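Side-chain contacts in choline kinase (PDB 4R78), which probably transfers a phosphate group from ATP to choline, the reaction of choline kinases, within a protein kinase-like fold: residues E27-L32 and Y53-T58; A130-T135 and G208-I213; S246-E249 and P254-H257; L273-K278 and G286-N291. All coordinates share one frame; numbering follows the deposited sequence.

The four contacts follow one another along the chain and illustrate how a two-lobed kinase fold is assembled from local side-chain packing. Contact 1 belongs to the N-terminal lobe, where the side chain of A55 lies about 12 Å from bound AMP. Contact 2 is nearest to the nucleotide, since I213 lies in the AMP pocket. Its centre is 16 Å from that of contact 3, and the two touch: Q134 NE2 lies 2.9 Å from Y248 O, probably hydrogen-bonded, while A130 packs on H247. Helix 257-280 begins at H257 in contact 3 and carries segment 273-278 of contact 4; these contacts' centres lie 31 Å apart. The side chain of W274 is about 9 Å from AMP.

Contact 1 (E27-L32 and Y53-T58); sequences EKISSL and YLAKTT
In the N-terminal lobe of this kinase-like fold, I29 of helix 20-30 packs on A55 and T57 of strand 52-57. The delta methyl makes the tighter approach: I29 CD1 stands only 3.3 Å from A55 CB, closer than usual for two carbons. The branch methyl serves the second residue, with I29 CG2 3.9 Å from T57 CG2, the two side chains meeting at a slant. Chi2 of 170° puts CD1 anti to CA, so the longer branch reaches A55 while CG2, leaving CB on another side, reaches T57.

The strand is the second of the antiparallel five-stranded sheet of this lobe, and its alternation turns A55 and T57 to the helix while L54 and K56 face the other way. I29 also touches V39 and V64 on the flanking strands, so it is buried over the middle of three neighbours. T57 divides its two branches between tasks. With chi1 at 70° its hydroxyl sits between the backbone N and the carbonyl carbon, and OG1 bonds to K60 O in the turn to strand 61-66; the methyl is left for I29. Nearer the helix start, Y53 lies against M21 and I25; beside I29, K28 forms a salt bridge with D100.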
loop_
_atom_site.group_PDB
_atom_site.type_symbol
_atom_site.label_atom_id
_atom_site.label_comp_id
_atom_site.label_asym_id
_atom_site.label_seq_id
_atom_site.Cartn_x
_atom_site.Cartn_y
_atom_site.Cartn_z
ATOM N N GLU A 27 -15.613 -14.189 14.326
ATOM C CA GLU A 27 -14.971 -15.408 14.828
ATOM C C GLU A 27 -13.516 -15.187 15.256
ATOM O O GLU A 27 -13.103 -15.657 16.317
ATOM C CB GLU A 27 -15.040 -16.527 13.783
ATOM C CG GLU A 27 -16.443 -17.063 13.522
ATOM C CD GLU A 27 -16.493 -18.096 12.403
ATOM O OE1 GLU A 27 -15.440 -18.685 12.066
ATOM O OE2 GLU A 27 -17.596 -18.325 11.861
ATOM N N LYS A 28 -12.753 -14.471 14.432
ATOM C CA LYS A 28 -11.331 -14.228 14.702
ATOM C C LYS A 28 -11.126 -13.344 15.932
ATOM O O LYS A 28 -10.187 -13.552 16.704
ATOM C CB LYS A 28 -10.635 -13.602 13.483
ATOM C CG LYS A 28 -10.758 -14.397 12.183
ATOM C CD LYS A 28 -9.942 -15.682 12.183
ATOM C CE LYS A 28 -10.191 -16.466 10.903
ATOM N NZ LYS A 28 -9.210 -17.561 10.694
ATOM N N ILE A 29 -12.012 -12.367 16.109
ATOM C CA ILE A 29 -11.933 -11.430 17.232
ATOM C C ILE A 29 -12.343 -12.071 18.556
ATOM O O ILE A 29 -11.869 -11.663 19.620
ATOM C CB ILE A 29 -12.735 -10.140 16.947
ATOM C CG1 ILE A 29 -11.951 -9.270 15.963
ATOM C CG2 ILE A 29 -13.026 -9.353 18.233
ATOM C CD1 ILE A 29 -12.719 -8.109 15.427
ATOM N N SER A 30 -13.206 -13.084 18.485
ATOM C CA SER A 30 -13.636 -13.829 19.671
ATOM C C SER A 30 -12.456 -14.373 20.484
ATOM O O SER A 30 -12.548 -14.504 21.705
ATOM C CB SER A 30 -14.588 -14.964 19.280
ATOM O OG SER A 30 -15.823 -14.452 18.805
ATOM N N SER A 31 -11.348 -14.662 19.801
ATOM C CA SER A 31 -10.124 -15.146 20.446
ATOM C C SER A 31 -9.397 -14.069 21.263
ATOM O O SER A 31 -8.535 -14.386 22.087
ATOM C CB SER A 31 -9.172 -15.744 19.403
ATOM O OG SER A 31 -8.602 -14.732 18.589
ATOM N N LEU A 32 -9.738 -12.805 21.024
ATOM C CA LEU A 32 -9.129 -11.683 21.741
ATOM C C LEU A 32 -9.919 -11.289 22.987
ATOM O O LEU A 32 -9.495 -10.416 23.749
ATOM C CB LEU A 32 -8.985 -10.465 20.821
ATOM C CG LEU A 32 -8.007 -10.533 19.645
ATOM C CD1 LEU A 32 -8.247 -9.365 18.707
ATOM C CD2 LEU A 32 -6.558 -10.554 20.117
ATOM N N TYR A 53 -12.980 -2.600 8.263
ATOM C CA TYR A 53 -14.105 -2.804 9.175
ATOM C C TYR A 53 -13.817 -2.280 10.571
ATOM O O TYR A 53 -12.670 -2.276 11.025
ATOM C CB TYR A 53 -14.474 -4.293 9.264
ATOM C CG TYR A 53 -14.875 -4.897 7.942
ATOM C CD1 TYR A 53 -16.216 -4.996 7.579
ATOM C CD2 TYR A 53 -13.912 -5.354 7.047
ATOM C CE1 TYR A 53 -16.586 -5.537 6.355
ATOM C CE2 TYR A 53 -14.269 -5.894 5.827
ATOM C CZ TYR A 53 -15.605 -5.983 5.486
ATOM O OH TYR A 53 -15.961 -6.514 4.272
ATOM N N LEU A 54 -14.876 -1.838 11.244
ATOM C CA LEU A 54 -14.802 -1.470 12.647
ATOM C C LEU A 54 -15.537 -2.530 13.457
ATOM O O LEU A 54 -16.722 -2.776 13.235
ATOM C CB LEU A 54 -15.426 -0.090 12.879
ATOM C CG LEU A 54 -15.573 0.399 14.326
ATOM C CD1 LEU A 54 -14.216 0.539 15.000
ATOM C CD2 LEU A 54 -16.321 1.722 14.356
ATOM N N ALA A 55 -14.821 -3.159 14.383
ATOM C CA ALA A 55 -15.399 -4.177 15.243
ATOM C C ALA A 55 -15.560 -3.636 16.651
ATOM O O ALA A 55 -14.614 -3.120 17.240
ATOM C CB ALA A 55 -14.536 -5.410 15.251
ATOM N N LYS A 56 -16.772 -3.753 17.181
ATOM C CA LYS A 56 -17.057 -3.298 18.534
ATOM C C LYS A 56 -17.302 -4.486 19.446
ATOM O O LYS A 56 -18.082 -5.385 19.122
ATOM C CB LYS A 56 -18.243 -2.331 18.548
ATOM C CG LYS A 56 -17.955 -1.004 17.855
ATOM C CD LYS A 56 -19.135 -0.046 17.928
ATOM C CE LYS A 56 -18.854 1.223 17.136
ATOM N NZ LYS A 56 -19.977 2.195 17.202
ATOM N N THR A 57 -16.593 -4.496 20.570
ATOM C CA THR A 57 -16.766 -5.507 21.602
ATOM C C THR A 57 -17.188 -4.801 22.889
ATOM O O THR A 57 -17.239 -3.572 22.930
ATOM C CB THR A 57 -15.471 -6.330 21.834
ATOM O OG1 THR A 57 -14.479 -5.513 22.464
ATOM C CG2 THR A 57 -14.919 -6.875 20.514
ATOM N N THR A 58 -17.480 -5.575 23.931
ATOM C CA THR A 58 -17.938 -5.026 25.216
ATOM C C THR A 58 -17.121 -3.821 25.709
ATOM O O THR A 58 -17.685 -2.772 26.031
ATOM C CB THR A 58 -17.957 -6.120 26.309
ATOM O OG1 THR A 58 -18.715 -7.244 25.849
ATOM C CG2 THR A 58 -18.573 -5.592 27.606
#

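Contact 2 (A130-T135 and G208-I213); sequences APILQT and GRLYLI. With AMP (adenosine monophosphate), chain C.
The hairpin that borders the AMP pocket in the C-terminal lobe is backed by helix 126-137, and I132 supplies most of the helix side of that join. Its two branches divide the strand between them. I132 CD1 comes to 3.8 Å from L210 CD2, with the two side chains crossing at about a right angle, while I132 CG2 lies 4.0 Å from L212 CD2. L133 adds a looser touch, its CD2 being 4.5 Å from the same methyl of L212.

L210 and L212 are two apart on strand 210-212 and face the helix alike. Chi1 (-172° and 173°) sets CG opposite the backbone N in both, and similar chi2 values then present CD2 to the helix. The strand runs at 41° to the helix, with the short axes 10.3 Å apart at their closest, and no hydrogen bond links the two segments. Y211, between the leucines, turns to the other side and packs on I111 and I203.

One residue further on, I213 leaves this apolar layer for the ligand: its CD1 is 3.4 Å from C8 of the AMP base and 3.8 Å from C3' of the ribose. The carbonyl O of I213 accepts a hydrogen bond from H194 NE2, and D214, which follows, also lines the pocket. Such a short hairpin, placed between the HxDxxxxN segment that runs from H194 to N201 and the Asp at the nucleotide, is characteristic of the kinase-like phosphotransferases that include choline kinases.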
loop_
_atom_site.group_PDB
_atom_site.type_symbol
_atom_site.label_atom_id
_atom_site.label_comp_id
_atom_site.label_asym_id
_atom_site.label_seq_id
_atom_site.Cartn_x
_atom_site.Cartn_y
_atom_site.Cartn_z
ATOM N N ALA A 130 8.577 13.635 5.442
ATOM C CA ALA A 130 9.924 13.369 4.923
ATOM C C ALA A 130 10.782 12.577 5.924
ATOM O O ALA A 130 11.377 11.570 5.543
ATOM C CB ALA A 130 10.621 14.653 4.460
ATOM N N PRO A 131 10.823 13.004 7.207
ATOM C CA PRO A 131 11.521 12.196 8.212
ATOM C C PRO A 131 10.967 10.778 8.359
ATOM O O PRO A 131 11.739 9.845 8.588
ATOM C CB PRO A 131 11.315 12.994 9.502
ATOM C CG PRO A 131 11.219 14.398 9.036
ATOM C CD PRO A 131 10.435 14.320 7.757
ATOM N N ILE A 132 9.651 10.609 8.218
ATOM C CA ILE A 132 9.055 9.275 8.292
ATOM C C ILE A 132 9.608 8.360 7.199
ATOM O O ILE A 132 9.988 7.221 7.468
ATOM C CB ILE A 132 7.502 9.315 8.254
ATOM C CG1 ILE A 132 6.948 9.789 9.603
ATOM C CG2 ILE A 132 6.920 7.938 7.887
ATOM C CD1 ILE A 132 5.457 10.084 9.594
ATOM N N LEU A 133 9.669 8.867 5.971
ATOM C CA LEU A 133 10.185 8.063 4.868
ATOM C C LEU A 133 11.673 7.775 5.039
ATOM O O LEU A 133 12.138 6.682 4.715
ATOM C CB LEU A 133 9.879 8.699 3.510
ATOM C CG LEU A 133 8.404 8.689 3.078
ATOM C CD1 LEU A 133 8.298 8.891 1.574
ATOM C CD2 LEU A 133 7.682 7.407 3.513
ATOM N N GLN A 134 12.413 8.742 5.582
ATOM C CA GLN A 134 13.819 8.527 5.902
ATOM C C GLN A 134 13.962 7.402 6.918
ATOM O O GLN A 134 14.834 6.546 6.786
ATOM C CB GLN A 134 14.452 9.790 6.467
ATOM C CG GLN A 134 14.697 10.870 5.447
ATOM C CD GLN A 134 15.344 12.088 6.059
ATOM O OE1 GLN A 134 14.980 12.510 7.157
ATOM N NE2 GLN A 134 16.308 12.664 5.354
ATOM N N THR A 135 13.091 7.409 7.925
ATOM C CA THR A 135 13.126 6.404 8.985
ATOM C C THR A 135 13.003 4.990 8.417
ATOM O O THR A 135 13.774 4.096 8.782
ATOM C CB THR A 135 12.035 6.661 10.048
ATOM O OG1 THR A 135 12.348 7.860 10.773
ATOM C CG2 THR A 135 11.938 5.501 11.028
ATOM N N GLY A 208 -1.658 14.495 18.096
ATOM C CA GLY A 208 -0.713 15.014 17.106
ATOM C C GLY A 208 0.201 14.011 16.427
ATOM O O GLY A 208 0.740 14.293 15.348
ATOM N N ARG A 209 0.391 12.850 17.056
ATOM C CA ARG A 209 1.248 11.797 16.504
ATOM C C ARG A 209 0.737 11.298 15.157
ATOM O O ARG A 209 -0.444 10.972 15.009
ATOM C CB ARG A 209 1.376 10.624 17.483
ATOM C CG ARG A 209 2.323 9.518 17.021
ATOM C CD ARG A 209 2.514 8.463 18.102
ATOM N NE ARG A 209 3.337 7.349 17.637
ATOM C CZ ARG A 209 3.645 6.276 18.364
ATOM N NH1 ARG A 209 3.206 6.152 19.612
ATOM N NH2 ARG A 209 4.401 5.322 17.841
ATOM N N LEU A 210 1.643 11.254 14.186
ATOM C CA LEU A 210 1.323 10.787 12.847
ATOM C C LEU A 210 1.776 9.344 12.672
ATOM O O LEU A 210 2.926 9.006 12.957
ATOM C CB LEU A 210 1.983 11.685 11.793
ATOM C CG LEU A 210 1.594 11.462 10.328
ATOM C CD1 LEU A 210 0.098 11.676 10.112
ATOM C CD2 LEU A 210 2.399 12.379 9.422
ATOM N N TYR A 211 0.858 8.506 12.202
ATOM C CA TYR A 211 1.140 7.106 11.919
ATOM C C TYR A 211 1.163 6.851 10.421
ATOM O O TYR A 211 0.463 7.515 9.657
ATOM C CB TYR A 211 0.076 6.207 12.550
ATOM C CG TYR A 211 0.071 6.196 14.059
ATOM C CD1 TYR A 211 0.910 5.340 14.770
ATOM C CD2 TYR A 211 -0.791 7.026 14.774
ATOM C CE1 TYR A 211 0.898 5.316 16.160
ATOM C CE2 TYR A 211 -0.809 7.013 16.162
ATOM C CZ TYR A 211 0.033 6.154 16.846
ATOM O OH TYR A 211 0.020 6.135 18.219
ATOM N N LEU A 212 1.986 5.890 10.015
ATOM C CA LEU A 212 1.940 5.325 8.671
ATOM C C LEU A 212 1.483 3.874 8.813
ATOM O O LEU A 212 2.143 3.079 9.485
ATOM C CB LEU A 212 3.309 5.419 7.993
ATOM C CG LEU A 212 3.502 4.741 6.631
ATOM C CD1 LEU A 212 2.429 5.160 5.623
ATOM C CD2 LEU A 212 4.891 5.027 6.085
ATOM N N ILE A 213 0.354 3.549 8.186
ATOM C CA ILE A 213 -0.324 2.270 8.413
ATOM C C ILE A 213 -0.391 1.415 7.151
ATOM O O ILE A 213 0.064 1.830 6.084
ATOM C CB ILE A 213 -1.758 2.484 8.979
ATOM C CG1 ILE A 213 -2.654 3.161 7.934
ATOM C CG2 ILE A 213 -1.694 3.267 10.293
ATOM C CD1 ILE A 213 -4.131 3.089 8.243
HETATM P P AMP C . -6.998 2.588 4.006
HETATM O O1P AMP C . -6.455 1.714 2.901
HETATM O O2P AMP C . -8.274 3.314 3.657
HETATM O O3P AMP C . -5.957 3.445 4.685
HETATM O "O5'" AMP C . -7.445 1.555 5.158
HETATM C "C5'" AMP C . -7.345 1.922 6.533
HETATM C "C4'" AMP C . -8.272 3.095 6.824
HETATM O "O4'" AMP C . -8.967 2.871 8.056
HETATM C "C3'" AMP C . -7.495 4.393 6.983
HETATM O "O3'" AMP C . -7.623 5.215 5.817
HETATM C "C2'" AMP C . -8.088 5.067 8.204
HETATM O "O2'" AMP C . -9.073 6.025 7.819
HETATM C "C1'" AMP C . -8.787 3.959 8.972
HETATM N N9 AMP C . -7.961 3.534 10.134
HETATM C C8 AMP C . -6.923 2.676 10.089
HETATM N N7 AMP C . -6.374 2.482 11.314
HETATM C C5 AMP C . -7.077 3.227 12.180
HETATM C C6 AMP C . -7.030 3.483 13.637
HETATM N N6 AMP C . -6.094 2.878 14.408
HETATM N N1 AMP C . -7.946 4.329 14.163
HETATM C C2 AMP C . -8.878 4.933 13.398
HETATM N N3 AMP C . -8.978 4.746 12.065
HETATM C C4 AMP C . -8.124 3.921 11.405
#

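Contact 3 (S246-E249 and P254-H257); sequences SHYE and PVSH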
loop_
_atom_site.group_PDB
_atom_site.type_symbol
_atom_site.label_atom_id
_atom_site.label_comp_id
_atom_site.label_asym_id
_atom_site.label_seq_id
_atom_site.Cartn_x
_atom_site.Cartn_y
_atom_site.Cartn_z
ATOM N N SER A 246 13.906 17.775 -1.504
ATOM C CA SER A 246 14.892 18.558 -0.760
ATOM C C SER A 246 14.921 18.181 0.724
ATOM O O SER A 246 15.998 18.037 1.307
ATOM C CB SER A 246 14.643 20.055 -0.931
ATOM O OG SER A 246 15.669 20.796 -0.299
ATOM N N HIS A 247 13.738 18.014 1.316
ATOM C CA HIS A 247 13.593 17.577 2.705
ATOM C C HIS A 247 14.076 16.131 2.915
ATOM O O HIS A 247 14.737 15.823 3.906
ATOM C CB HIS A 247 12.121 17.662 3.130
ATOM C CG HIS A 247 11.632 19.051 3.403
ATOM N ND1 HIS A 247 11.170 19.442 4.642
ATOM C CD2 HIS A 247 11.506 20.132 2.599
ATOM C CE1 HIS A 247 10.792 20.706 4.591
ATOM N NE2 HIS A 247 10.988 21.150 3.363
ATOM N N TYR A 248 13.725 15.252 1.979
ATOM C CA TYR A 248 13.950 13.815 2.132
ATOM C C TYR A 248 15.388 13.380 1.837
ATOM O O TYR A 248 15.918 12.479 2.498
ATOM C CB TYR A 248 12.955 13.038 1.257
ATOM C CG TYR A 248 13.320 11.586 1.042
ATOM C CD1 TYR A 248 12.890 10.598 1.932
ATOM C CD2 TYR A 248 14.116 11.203 -0.039
ATOM C CE1 TYR A 248 13.230 9.267 1.739
ATOM C CE2 TYR A 248 14.466 9.873 -0.239
ATOM C CZ TYR A 248 14.021 8.913 0.655
ATOM O OH TYR A 248 14.361 7.600 0.448
ATOM N N GLU A 249 15.996 14.008 0.834
ATOM C CA GLU A 249 17.348 13.675 0.378
ATOM C C GLU A 249 18.367 13.785 1.508
ATOM O O GLU A 249 18.378 14.762 2.257
ATOM C CB GLU A 249 17.750 14.601 -0.774
ATOM C CG GLU A 249 18.985 14.184 -1.568
ATOM C CD GLU A 249 19.335 15.190 -2.659
ATOM O OE1 GLU A 249 18.878 16.355 -2.573
ATOM O OE2 GLU A 249 20.076 14.824 -3.597
ATOM N N PRO A 254 19.661 8.843 -1.100
ATOM C CA PRO A 254 19.861 9.571 -2.351
ATOM C C PRO A 254 18.598 9.563 -3.216
ATOM O O PRO A 254 17.733 8.696 -3.048
ATOM C CB PRO A 254 20.980 8.783 -3.037
ATOM C CG PRO A 254 20.837 7.397 -2.504
ATOM C CD PRO A 254 20.434 7.586 -1.073
ATOM N N VAL A 255 18.510 10.521 -4.132
ATOM C CA VAL A 255 17.343 10.690 -4.995
ATOM C C VAL A 255 17.708 10.505 -6.466
ATOM O O VAL A 255 18.736 11.006 -6.930
ATOM C CB VAL A 255 16.706 12.093 -4.777
ATOM C CG1 VAL A 255 15.682 12.426 -5.867
ATOM C CG2 VAL A 255 16.078 12.184 -3.388
ATOM N N SER A 256 16.856 9.781 -7.189
ATOM C CA SER A 256 16.960 9.634 -8.639
ATOM C C SER A 256 15.625 10.001 -9.278
ATOM O O SER A 256 14.642 9.272 -9.129
ATOM C CB SER A 256 17.340 8.198 -9.012
ATOM O OG SER A 256 17.144 7.955 -10.400
ATOM N N HIS A 257 15.595 11.126 -9.991
ATOM C CA HIS A 257 14.384 11.584 -10.671
ATOM C C HIS A 257 13.921 10.598 -11.739
ATOM O O HIS A 257 12.722 10.385 -11.898
ATOM C CB HIS A 257 14.587 12.972 -11.286
ATOM C CG HIS A 257 14.625 14.079 -10.278
ATOM N ND1 HIS A 257 15.741 14.360 -9.520
ATOM C CD2 HIS A 257 13.683 14.980 -9.910
ATOM C CE1 HIS A 257 15.486 15.387 -8.729
ATOM N NE2 HIS A 257 14.245 15.780 -8.944
HETATM O O HOH W 1 16.704 6.947 -1.108
HETATM O O HOH W 2 20.834 12.325 -4.062
#
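A chi1 of 164° sets the ring of Y248 opposite its own backbone N, and a similar torsion in V255 (167°) sends CG1 that way and turns CG2 to the last turn of helix 238-248. V255 CG2 thereby arrives at the rim of the tyrosine, near the ring plane, 4.0 Å from Y248 CD2. The same methyl also lies beside the aliphatic part of E249, 3.9 Å from its CB, the two side chains crossing at about a right angle. One valine methyl thus touches both the aromatic edge and the CB and CG of the glutamate.

Polar atoms are joined indirectly, through two waters. One lies 2.9 Å from Y248 OH and donates to P254 O at 2.8 Å. The other donates to E249 OE2 at 2.7 Å and accepts from V255 N at 2.9 Å, a reach made possible by the extended glutamate chain. Each water ties a side-chain end from the helix terminus to the backbone of the returning chain; no direct hydrogen bond joins 246-249 to 254-257, though T253 OG1, just before, bonds to Y248 O. Y248 OH is held more firmly from elsewhere, by H137 ND1.

Around the contact, S256 is the N-cap of helix 257-280, its OG bonded to K259 N, so the contact spans the tight connection between two consecutive helices. Y248 faces inward, packing on L133 of helix 126-137 and on M224 and L227 of helix 223-233, while E249 and P254 are exposed where helix 238-248 ends.

Contact 4 (L273-K278 and G286-N291); sequences LWTVYK and GDYGVN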
loop_
_atom_site.group_PDB
_atom_site.type_symbol
_atom_site.label_atom_id
_atom_site.label_comp_id
_atom_site.label_asym_id
_atom_site.label_seq_id
_atom_site.Cartn_x
_atom_site.Cartn_y
_atom_site.Cartn_z
ATOM N N LEU A 273 -3.980 -3.400 -13.142
ATOM C CA LEU A 273 -4.224 -4.844 -13.238
ATOM C C LEU A 273 -4.874 -5.365 -11.954
ATOM O O LEU A 273 -5.804 -6.174 -12.000
ATOM C CB LEU A 273 -2.935 -5.607 -13.571
ATOM C CG LEU A 273 -2.330 -5.345 -14.959
ATOM C CD1 LEU A 273 -0.919 -5.909 -15.060
ATOM C CD2 LEU A 273 -3.205 -5.900 -16.089
ATOM N N TRP A 274 -4.398 -4.868 -10.816
ATOM C CA TRP A 274 -5.050 -5.086 -9.523
ATOM C C TRP A 274 -6.552 -4.769 -9.593
ATOM O O TRP A 274 -7.377 -5.520 -9.065
ATOM C CB TRP A 274 -4.351 -4.228 -8.464
ATOM C CG TRP A 274 -4.969 -4.221 -7.082
ATOM C CD1 TRP A 274 -4.668 -5.057 -6.040
ATOM C CD2 TRP A 274 -5.965 -3.313 -6.593
ATOM N NE1 TRP A 274 -5.420 -4.727 -4.937
ATOM C CE2 TRP A 274 -6.223 -3.661 -5.245
ATOM C CE3 TRP A 274 -6.665 -2.239 -7.163
ATOM C CZ2 TRP A 274 -7.164 -2.979 -4.462
ATOM C CZ3 TRP A 274 -7.596 -1.556 -6.385
ATOM C CH2 TRP A 274 -7.833 -1.928 -5.046
ATOM N N THR A 275 -6.897 -3.668 -10.264
ATOM C CA THR A 275 -8.289 -3.238 -10.403
ATOM C C THR A 275 -9.128 -4.291 -11.118
ATOM O O THR A 275 -10.212 -4.653 -10.644
ATOM C CB THR A 275 -8.392 -1.886 -11.148
ATOM O OG1 THR A 275 -7.669 -0.891 -10.418
ATOM C CG2 THR A 275 -9.848 -1.441 -11.271
ATOM N N VAL A 276 -8.619 -4.787 -12.245
ATOM C CA VAL A 276 -9.329 -5.814 -13.014
ATOM C C VAL A 276 -9.613 -7.037 -12.146
ATOM O O VAL A 276 -10.745 -7.533 -12.116
ATOM C CB VAL A 276 -8.557 -6.217 -14.290
ATOM C CG1 VAL A 276 -9.321 -7.282 -15.073
ATOM C CG2 VAL A 276 -8.332 -5.003 -15.162
ATOM N N TYR A 277 -8.595 -7.499 -11.423
ATOM C CA TYR A 277 -8.738 -8.669 -10.565
ATOM C C TYR A 277 -9.763 -8.444 -9.449
ATOM O O TYR A 277 -10.605 -9.315 -9.184
ATOM C CB TYR A 277 -7.379 -9.072 -9.993
ATOM C CG TYR A 277 -7.408 -10.308 -9.122
ATOM C CD1 TYR A 277 -8.044 -11.476 -9.549
ATOM C CD2 TYR A 277 -6.784 -10.314 -7.879
ATOM C CE1 TYR A 277 -8.064 -12.618 -8.746
ATOM C CE2 TYR A 277 -6.802 -11.448 -7.070
ATOM C CZ TYR A 277 -7.440 -12.593 -7.512
ATOM O OH TYR A 277 -7.457 -13.716 -6.713
ATOM N N LYS A 278 -9.697 -7.285 -8.800
ATOM C CA LYS A 278 -10.655 -6.960 -7.746
ATOM C C LYS A 278 -12.086 -6.903 -8.268
ATOM O O LYS A 278 -13.027 -7.331 -7.585
ATOM C CB LYS A 278 -10.277 -5.653 -7.042
ATOM C CG LYS A 278 -9.093 -5.783 -6.084
ATOM C CD LYS A 278 -9.498 -6.550 -4.826
ATOM C CE LYS A 278 -8.438 -6.485 -3.745
ATOM N NZ LYS A 278 -8.901 -7.234 -2.538
ATOM N N GLY A 286 -15.419 1.470 -11.003
ATOM C CA GLY A 286 -15.691 2.339 -12.147
ATOM C C GLY A 286 -14.497 2.444 -13.073
ATOM O O GLY A 286 -13.916 1.429 -13.456
ATOM N N ASP A 287 -14.125 3.677 -13.414
ATOM C CA ASP A 287 -13.000 3.940 -14.314
ATOM C C ASP A 287 -11.653 4.121 -13.609
ATOM O O ASP A 287 -10.688 4.572 -14.228
ATOM C CB ASP A 287 -13.291 5.174 -15.170
ATOM C CG ASP A 287 -14.085 4.855 -16.415
ATOM O OD1 ASP A 287 -14.532 3.700 -16.578
ATOM O OD2 ASP A 287 -14.257 5.782 -17.236
ATOM N N TYR A 288 -11.573 3.751 -12.333
ATOM C CA TYR A 288 -10.318 3.868 -11.588
ATOM C C TYR A 288 -9.135 3.222 -12.326
ATOM O O TYR A 288 -8.086 3.849 -12.496
ATOM C CB TYR A 288 -10.463 3.282 -10.175
ATOM C CG TYR A 288 -9.163 3.236 -9.392
ATOM C CD1 TYR A 288 -8.740 4.333 -8.635
ATOM C CD2 TYR A 288 -8.365 2.092 -9.405
ATOM C CE1 TYR A 288 -7.546 4.290 -7.916
ATOM C CE2 TYR A 288 -7.173 2.041 -8.694
ATOM C CZ TYR A 288 -6.776 3.138 -7.951
ATOM O OH TYR A 288 -5.595 3.082 -7.256
ATOM N N GLY A 289 -9.305 1.973 -12.752
ATOM C CA GLY A 289 -8.234 1.235 -13.424
ATOM C C GLY A 289 -7.950 1.758 -14.816
ATOM O O GLY A 289 -6.789 1.915 -15.199
ATOM N N VAL A 290 -9.020 2.033 -15.561
ATOM C CA VAL A 290 -8.940 2.606 -16.912
ATOM C C VAL A 290 -8.090 3.878 -16.912
ATOM O O VAL A 290 -7.211 4.048 -17.759
ATOM C CB VAL A 290 -10.366 2.894 -17.479
ATOM C CG1 VAL A 290 -10.314 3.745 -18.746
ATOM C CG2 VAL A 290 -11.119 1.587 -17.739
ATOM N N ASN A 291 -8.354 4.753 -15.947
ATOM C CA ASN A 291 -7.644 6.021 -15.829
ATOM C C ASN A 291 -6.185 5.874 -15.406
ATOM O O ASN A 291 -5.315 6.593 -15.904
ATOM C CB ASN A 291 -8.399 6.973 -14.895
ATOM C CG ASN A 291 -9.745 7.400 -15.463
ATOM O OD1 ASN A 291 -9.983 7.319 -16.671
ATOM N ND2 ASN A 291 -10.635 7.862 -14.589
#
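T275 meets Y288 and G289 where two consecutive helices of the C-terminal lobe, 257-280 and 288-303, come together next to the loop that joins them. The hydroxyl of T275 lies in the plane of the tyrosine ring, at its edge: OG1 is 3.2 Å from Y288 CD2 and 3.4 Å from Y288 CE2. Its methyl CG2 packs on the backbone instead, 3.8 Å from G289 CA. Because G289 has no side chain, the backbones approach closely, with T275 CA 5.4 Å from G289 CA. W274 adds a lighter apolar touch, CZ3 to Y288 CE2 at 4.3 Å.

The next shell fixes these groups. A chi1 of -60° places T275 OG1 beside its own backbone N, where it bonds to W271 O one turn earlier, so the oxygen pressed against the ring edge has a polar partner. W271 also meets the indole of W274 edge-to-face, and the ring of F285 meets that of W274, their planes about 15° apart. At the far end of the tyrosine, Y288 OH bonds to R292 NH2 and to a MES molecule probably left from crystallisation. K278 CG lies 3.6 Å above one face of the W274 indole, offset toward its rim.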